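Local coordinates for protein NRD1 (Saccharomyces cerevisiae, PDB 3CLJ) that binds the serine-phosphorylated C-terminal domain of RNA polymerase II through its CTD-interacting domain, as part of the Nrd1-Nab3-Sen1 transcription termination complex, at residues Lys111-Gln114 / Asp115-Glu118; Ile64-Ser67 / Ile68-Tyr72. All blocks are in the same frame, centred on the assembly; numbering follows the deposited sequence. Where two conformers were deposited one is given.

Both contacts are local, made between residues three to five apart along the all-helical CTD-interacting domain, but they lie in different parts of it. Contact 2 (64-67 with 68-72) is a buried run of helix 58-77, its centre about 6 Å from the centre of the chain. Contact 1 (111-114 with 115-118) is the capped start of helix 114-130 at the surface, its centre about 16 Å from that of the chain. The two centres are about 21 Å apart and the nearest atoms about 12 Å, so they do not touch. Helix 58-77 carries contact 2 and, through Leu-59, touches His-116 of contact 1. A bound glycerol, probably from the crystallisation liquor, lies about 3 Å from the His-116 side chain.

Contact 1: Lys111-Gln114 / Asp115-Glu118; sequences KSNQ and DHKE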
ATOM      1  N   LYS A 111      11.639  10.121   1.382  1.00 46.61           N
ATOM      2  CA  LYS A 111      12.461   9.711   0.271  1.00 46.82           C
ATOM      3  C   LYS A 111      11.962  10.186  -1.107  1.00 46.83           C
ATOM      4  O   LYS A 111      12.634   9.990  -2.107  1.00 46.32           O
ATOM      5  CB  LYS A 111      12.615   8.198   0.337  1.00 46.47           C
ATOM      6  CG  LYS A 111      13.444   7.731   1.567  1.00 47.13           C
ATOM      7  CD  LYS A 111      13.443   6.194   1.661  1.00 47.50           C
ATOM      8  CE  LYS A 111      14.688   5.666   2.370  1.00 50.59           C
ATOM      9  NZ  LYS A 111      14.939   6.367   3.653  1.00 47.88           N
ATOM     10  N   SER A 112      10.788  10.828  -1.134  1.00 47.13           N
ATOM     11  CA  SER A 112      10.136  11.265  -2.377  1.00 46.22           C
ATOM     12  C   SER A 112      10.515  12.712  -2.790  1.00 46.16           C
ATOM     13  O   SER A 112      10.807  13.581  -1.950  1.00 45.01           O
ATOM     14  CB  SER A 112       8.609  11.144  -2.272  1.00 45.57           C
ATOM     15  OG  SER A 112       8.196   9.798  -2.247  1.00 45.52           O
ATOM     16  N   ASN A 113      10.507  12.960  -4.098  1.00 46.04           N
ATOM     17  CA  ASN A 113      10.712  14.310  -4.578  1.00 47.17           C
ATOM     18  C   ASN A 113       9.401  15.051  -4.356  1.00 47.41           C
ATOM     19  O   ASN A 113       8.413  14.474  -3.897  1.00 48.23           O
ATOM     20  CB  ASN A 113      11.215  14.354  -6.048  1.00 46.79           C
ATOM     21  CG  ASN A 113      10.196  13.785  -7.073  1.00 48.30           C
ATOM     22  OD1 ASN A 113       9.013  13.532  -6.775  1.00 46.53           O
ATOM     23  ND2 ASN A 113      10.664  13.617  -8.299  1.00 47.47           N
ATOM     24  N   GLN A 114       9.394  16.332  -4.666  1.00 48.11           N
ATOM     25  CA  GLN A 114       8.224  17.175  -4.460  1.00 48.22           C
ATOM     26  C   GLN A 114       6.979  16.637  -5.204  1.00 48.21           C
ATOM     27  O   GLN A 114       5.855  16.564  -4.653  1.00 48.18           O
ATOM     28  CB  GLN A 114       8.486  18.642  -4.802  0.50 47.99           C
ATOM     29  CG  GLN A 114       9.340  19.394  -3.771  0.50 48.43           C
ATOM     30  CD  GLN A 114       8.970  19.112  -2.319  0.50 46.77           C
ATOM     31  OE1 GLN A 114       7.794  19.045  -1.948  0.50 46.54           O
ATOM     32  NE2 GLN A 114       9.989  18.945  -1.491  0.50 45.17           N
ATOM     33  N   ASP A 115       7.199  16.238  -6.459  1.00 47.93           N
ATOM     34  CA  ASP A 115       6.172  15.665  -7.301  1.00 47.25           C
ATOM     35  C   ASP A 115       5.497  14.434  -6.622  1.00 46.88           C
ATOM     36  O   ASP A 115       4.264  14.317  -6.558  1.00 46.08           O
ATOM     37  CB  ASP A 115       6.833  15.276  -8.626  1.00 47.65           C
ATOM     38  CG  ASP A 115       5.901  14.538  -9.525  1.00 49.90           C
ATOM     39  OD1 ASP A 115       4.815  15.129  -9.737  1.00 54.47           O
ATOM     40  OD2 ASP A 115       6.226  13.399  -9.982  1.00 47.30           O
ATOM     41  N   HIS A 116       6.320  13.519  -6.128  1.00 46.27           N
ATOM     42  CA  HIS A 116       5.845  12.297  -5.554  1.00 46.12           C
ATOM     43  C   HIS A 116       5.228  12.571  -4.157  1.00 47.40           C
ATOM     44  O   HIS A 116       4.199  11.983  -3.793  1.00 46.99           O
ATOM     45  CB  HIS A 116       7.007  11.312  -5.480  1.00 45.32           C
ATOM     46  CG  HIS A 116       7.218  10.510  -6.727  1.00 45.25           C
ATOM     47  ND1 HIS A 116       7.818   9.266  -6.712  1.00 42.43           N
ATOM     48  CD2 HIS A 116       6.926  10.771  -8.029  1.00 43.45           C
ATOM     49  CE1 HIS A 116       7.871   8.791  -7.946  1.00 40.14           C
ATOM     50  NE2 HIS A 116       7.325   9.680  -8.762  1.00 42.13           N
ATOM     51  N   LYS A 117       5.843  13.486  -3.393  1.00 48.50           N
ATOM     52  CA  LYS A 117       5.251  13.938  -2.107  1.00 48.93           C
ATOM     53  C   LYS A 117       3.818  14.386  -2.324  1.00 48.99           C
ATOM     54  O   LYS A 117       2.936  14.070  -1.515  1.00 47.85           O
ATOM     55  CB  LYS A 117       6.033  15.098  -1.516  1.00 48.48           C
ATOM     56  CG  LYS A 117       7.341  14.707  -0.844  1.00 50.16           C
ATOM     57  CD  LYS A 117       7.729  15.756   0.190  1.00 50.29           C
ATOM     58  CE  LYS A 117       9.208  16.212   0.103  1.00 53.28           C
ATOM     59  NZ  LYS A 117      10.176  15.066   0.189  1.00 52.76           N
ATOM     60  N   GLU A 118       3.586  15.107  -3.431  1.00 48.20           N
ATOM     61  CA  GLU A 118       2.250  15.678  -3.682  1.00 47.96           C
ATOM     62  C   GLU A 118       1.219  14.649  -4.074  1.00 47.57           C
ATOM     63  O   GLU A 118       0.050  14.776  -3.745  1.00 47.55           O
ATOM     64  CB  GLU A 118       2.218  17.041  -4.423  0.50 48.69           C
ATOM     65  CG  GLU A 118       2.783  18.244  -3.538  0.50 50.69           C
ATOM     66  CD  GLU A 118       2.023  18.583  -2.188  0.50 52.54           C
ATOM     67  OE1 GLU A 118       0.968  19.264  -2.282  0.50 52.64           O
ATOM     68  OE2 GLU A 118       2.505  18.235  -1.048  0.50 50.14           O
TER
HETATM   69  O   HOH W   1       8.639   7.967  -4.494  1.00 34.62           O
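Lys-117 reaches back over the turn that opens its helix and ties its ammonium group to the loop before it: NZ donates to Ser-112 O at 2.7 Å, approaching 25° out of the carbonyl plane. Bends at the third and fourth torsions curl the chain back to this oxygen, and the carbonyl of Ile-109 gives NZ a second acceptor. The side chain of Gln-114 is in two conformers; the one given sets its NE2 3.3 Å from Lys-117 CE, a contact that holds for that conformer only. Replacing Lys-117 with an alanine would probably leave the carbonyls of Ser-112 and Ile-109 without their shared ammonium donor. Asn-113 is the N-cap. Its CG sits between the backbone N and the carbonyl carbon (chi1 64°), which turns OD1 onto the amide of His-116, and the bond from His-116 N to OD1 is 2.8 Å long. The backbone adds Lys-117 N to Asn-113 O at 2.8 Å, with a 168° angle at the hydrogen. Next to the cap, Ser-112 CB packs 3.6 Å from His-116 CB, while a water bridges Ser-112 OG and His-116 ND1; OG is also bonded to Ala-108 O. The turn thus joins helix 90-111 to helix 114-130, with Lys-117 against Ala-147 of helix 144-149 and His-116 against Leu-59 of helix 58-77.

Contact 2: Ile64-Ser67 / Ile68-Tyr72; sequences IIDS and IGRAY
Arg-70 folds back along its helix to grip Asp-66, one turn earlier, with two nitrogens. Its CB starts 3.4 Å from Asp-66 O, the carbonyl that also accepts the backbone N of Arg-70. CG continues past that oxygen, and CD comes to 3.6 Å from Asp-66 OD1. A bend at the third torsion then turns the guanidinium back toward the carboxylate. NE donates to OD1 of Asp-66 at 2.8 Å, and NH2 of Arg-70 reaches Asp-66 OD2, also at 2.8 Å. CZ, carrying both nitrogens, lies 3.6 Å from Asp-66 OD2, while Asp-66 CG stands at the guanidinium edge, in its plane. The salt bridge is therefore side-on, with one nitrogen for each oxygen. Both carboxylate oxygens are met on their syn sides, but from about 32° out of the carboxylate plane, because the two flat groups are turned 37° from one another. For Asp-66 the extended first torsion, CG anti to the backbone N (chi1 178°), carries the carboxylate out to this meeting. OD1 also accepts from Trp-127 NE1 of helix 114-130, so two donors hold it, and the buried carboxylate is likely to be stabilised as an anion. Elsewhere on the helix, Ile-64 CG2 and Ile-68 CD1 approach to 4.2 Å, and Ile-68 CG2 lies over one face of the Tyr-72 ring, toward its rim. Ser-67 OG is bonded to Thr-29 OG1, while Ile-64 and Ile-68 pack on helix 22-34 and Ile-65 on helix 90-111. The i to i+4 salt bridge on one face and the i to i+4 isoleucine pair on another follow from the pitch of the alpha-helix, here a central helix of the all-helical CID fold.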
ATOM      1  N   ILE A  64       0.394   0.261  -4.613  1.00 43.93           N
ATOM      2  CA  ILE A  64       0.107  -1.161  -4.474  1.00 43.41           C
ATOM      3  C   ILE A  64      -0.755  -1.415  -3.216  1.00 44.67           C
ATOM      4  O   ILE A  64      -1.756  -2.148  -3.255  1.00 44.23           O
ATOM      5  CB  ILE A  64       1.415  -2.013  -4.394  1.00 44.78           C
ATOM      6  CG1 ILE A  64       2.104  -2.142  -5.761  1.00 42.19           C
ATOM      7  CG2 ILE A  64       1.107  -3.462  -3.921  1.00 42.58           C
ATOM      8  CD1 ILE A  64       3.645  -2.605  -5.661  1.00 42.61           C
ATOM      9  N   ILE A  65      -0.364  -0.801  -2.100  1.00 44.05           N
ATOM     10  CA  ILE A  65      -1.156  -0.805  -0.859  1.00 44.80           C
ATOM     11  C   ILE A  65      -2.551  -0.149  -0.968  1.00 43.92           C
ATOM     12  O   ILE A  65      -3.538  -0.640  -0.365  1.00 44.89           O
ATOM     13  CB  ILE A  65      -0.297  -0.202   0.334  1.00 45.53           C
ATOM     14  CG1 ILE A  65       0.855  -1.148   0.655  1.00 47.70           C
ATOM     15  CG2 ILE A  65      -1.190   0.156   1.571  1.00 45.84           C
ATOM     16  CD1 ILE A  65       2.021  -0.474   1.424  1.00 46.80           C
ATOM     17  N   ASP A  66      -2.645   0.975  -1.687  1.00 42.65           N
ATOM     18  CA  ASP A  66      -3.914   1.583  -1.998  1.00 43.41           C
ATOM     19  C   ASP A  66      -4.845   0.633  -2.704  1.00 43.05           C
ATOM     20  O   ASP A  66      -6.008   0.552  -2.387  1.00 42.66           O
ATOM     21  CB  ASP A  66      -3.722   2.839  -2.910  1.00 44.49           C
ATOM     22  CG  ASP A  66      -5.023   3.474  -3.291  1.00 44.83           C
ATOM     23  OD1 ASP A  66      -5.776   3.920  -2.398  1.00 44.70           O
ATOM     24  OD2 ASP A  66      -5.355   3.538  -4.494  1.00 41.06           O
ATOM     25  N   SER A  67      -4.332  -0.021  -3.725  1.00 43.48           N
ATOM     26  CA  SER A  67      -5.160  -0.867  -4.567  1.00 43.27           C
ATOM     27  C   SER A  67      -5.681  -2.109  -3.801  1.00 43.57           C
ATOM     28  O   SER A  67      -6.870  -2.394  -3.807  1.00 43.30           O
ATOM     29  CB  SER A  67      -4.352  -1.313  -5.791  1.00 42.32           C
ATOM     30  OG  SER A  67      -5.198  -2.010  -6.693  1.00 44.37           O
ATOM     31  N   ILE A  68      -4.772  -2.824  -3.155  1.00 43.53           N
ATOM     32  CA  ILE A  68      -5.114  -3.995  -2.414  1.00 43.80           C
ATOM     33  C   ILE A  68      -5.895  -3.577  -1.143  1.00 43.34           C
ATOM     34  O   ILE A  68      -6.956  -4.147  -0.829  1.00 43.34           O
ATOM     35  CB  ILE A  68      -3.833  -4.835  -2.113  1.00 44.68           C
ATOM     36  CG1 ILE A  68      -3.373  -5.541  -3.401  1.00 43.29           C
ATOM     37  CG2 ILE A  68      -4.097  -5.873  -0.945  1.00 43.21           C
ATOM     38  CD1 ILE A  68      -1.968  -6.273  -3.249  1.00 43.97           C
ATOM     39  N   GLY A  69      -5.412  -2.546  -0.456  1.00 42.12           N
ATOM     40  CA  GLY A  69      -6.120  -2.071   0.699  1.00 42.38           C
ATOM     41  C   GLY A  69      -7.552  -1.672   0.491  1.00 42.39           C
ATOM     42  O   GLY A  69      -8.416  -2.039   1.321  1.00 43.14           O
ATOM     43  N   ARG A  70      -7.843  -0.919  -0.605  1.00 42.87           N
ATOM     44  CA  ARG A  70      -9.213  -0.439  -0.830  1.00 41.17           C
ATOM     45  C   ARG A  70     -10.040  -1.571  -1.441  1.00 40.99           C
ATOM     46  O   ARG A  70     -11.237  -1.616  -1.212  1.00 40.55           O
ATOM     47  CB  ARG A  70      -9.337   0.892  -1.635  1.00 41.35           C
ATOM     48  CG  ARG A  70      -9.016   2.230  -0.855  1.00 40.20           C
ATOM     49  CD  ARG A  70      -9.289   3.590  -1.680  1.00 41.72           C
ATOM     50  NE  ARG A  70      -8.499   3.563  -2.913  1.00 42.69           N
ATOM     51  CZ  ARG A  70      -8.953   3.221  -4.120  1.00 43.12           C
ATOM     52  NH1 ARG A  70     -10.244   2.949  -4.332  1.00 43.88           N
ATOM     53  NH2 ARG A  70      -8.089   3.122  -5.111  1.00 43.86           N
ATOM     54  N   ALA A  71      -9.399  -2.503  -2.167  1.00 41.36           N
ATOM     55  CA  ALA A  71     -10.123  -3.709  -2.660  1.00 42.34           C
ATOM     56  C   ALA A  71     -10.616  -4.582  -1.483  1.00 41.14           C
ATOM     57  O   ALA A  71     -11.766  -5.011  -1.446  1.00 42.19           O
ATOM     58  CB  ALA A  71      -9.288  -4.531  -3.647  1.00 41.27           C
ATOM     59  N   TYR A  72      -9.754  -4.769  -0.502  1.00 41.40           N
ATOM     60  CA  TYR A  72     -10.063  -5.564   0.691  1.00 41.30           C
ATOM     61  C   TYR A  72     -11.102  -4.863   1.532  1.00 41.20           C
ATOM     62  O   TYR A  72     -11.994  -5.511   2.062  1.00 40.56           O
ATOM     63  CB  TYR A  72      -8.774  -5.792   1.493  1.00 41.00           C
ATOM     64  CG  TYR A  72      -7.989  -7.018   1.076  1.00 42.02           C
ATOM     65  CD1 TYR A  72      -8.313  -7.733  -0.073  1.00 40.78           C
ATOM     66  CD2 TYR A  72      -6.877  -7.430   1.805  1.00 41.38           C
ATOM     67  CE1 TYR A  72      -7.574  -8.882  -0.457  1.00 43.02           C
ATOM     68  CE2 TYR A  72      -6.137  -8.598   1.426  1.00 44.06           C
ATOM     69  CZ  TYR A  72      -6.489  -9.328   0.308  1.00 43.59           C
ATOM     70  OH  TYR A  72      -5.786 -10.508  -0.043  1.00 41.09           O
TER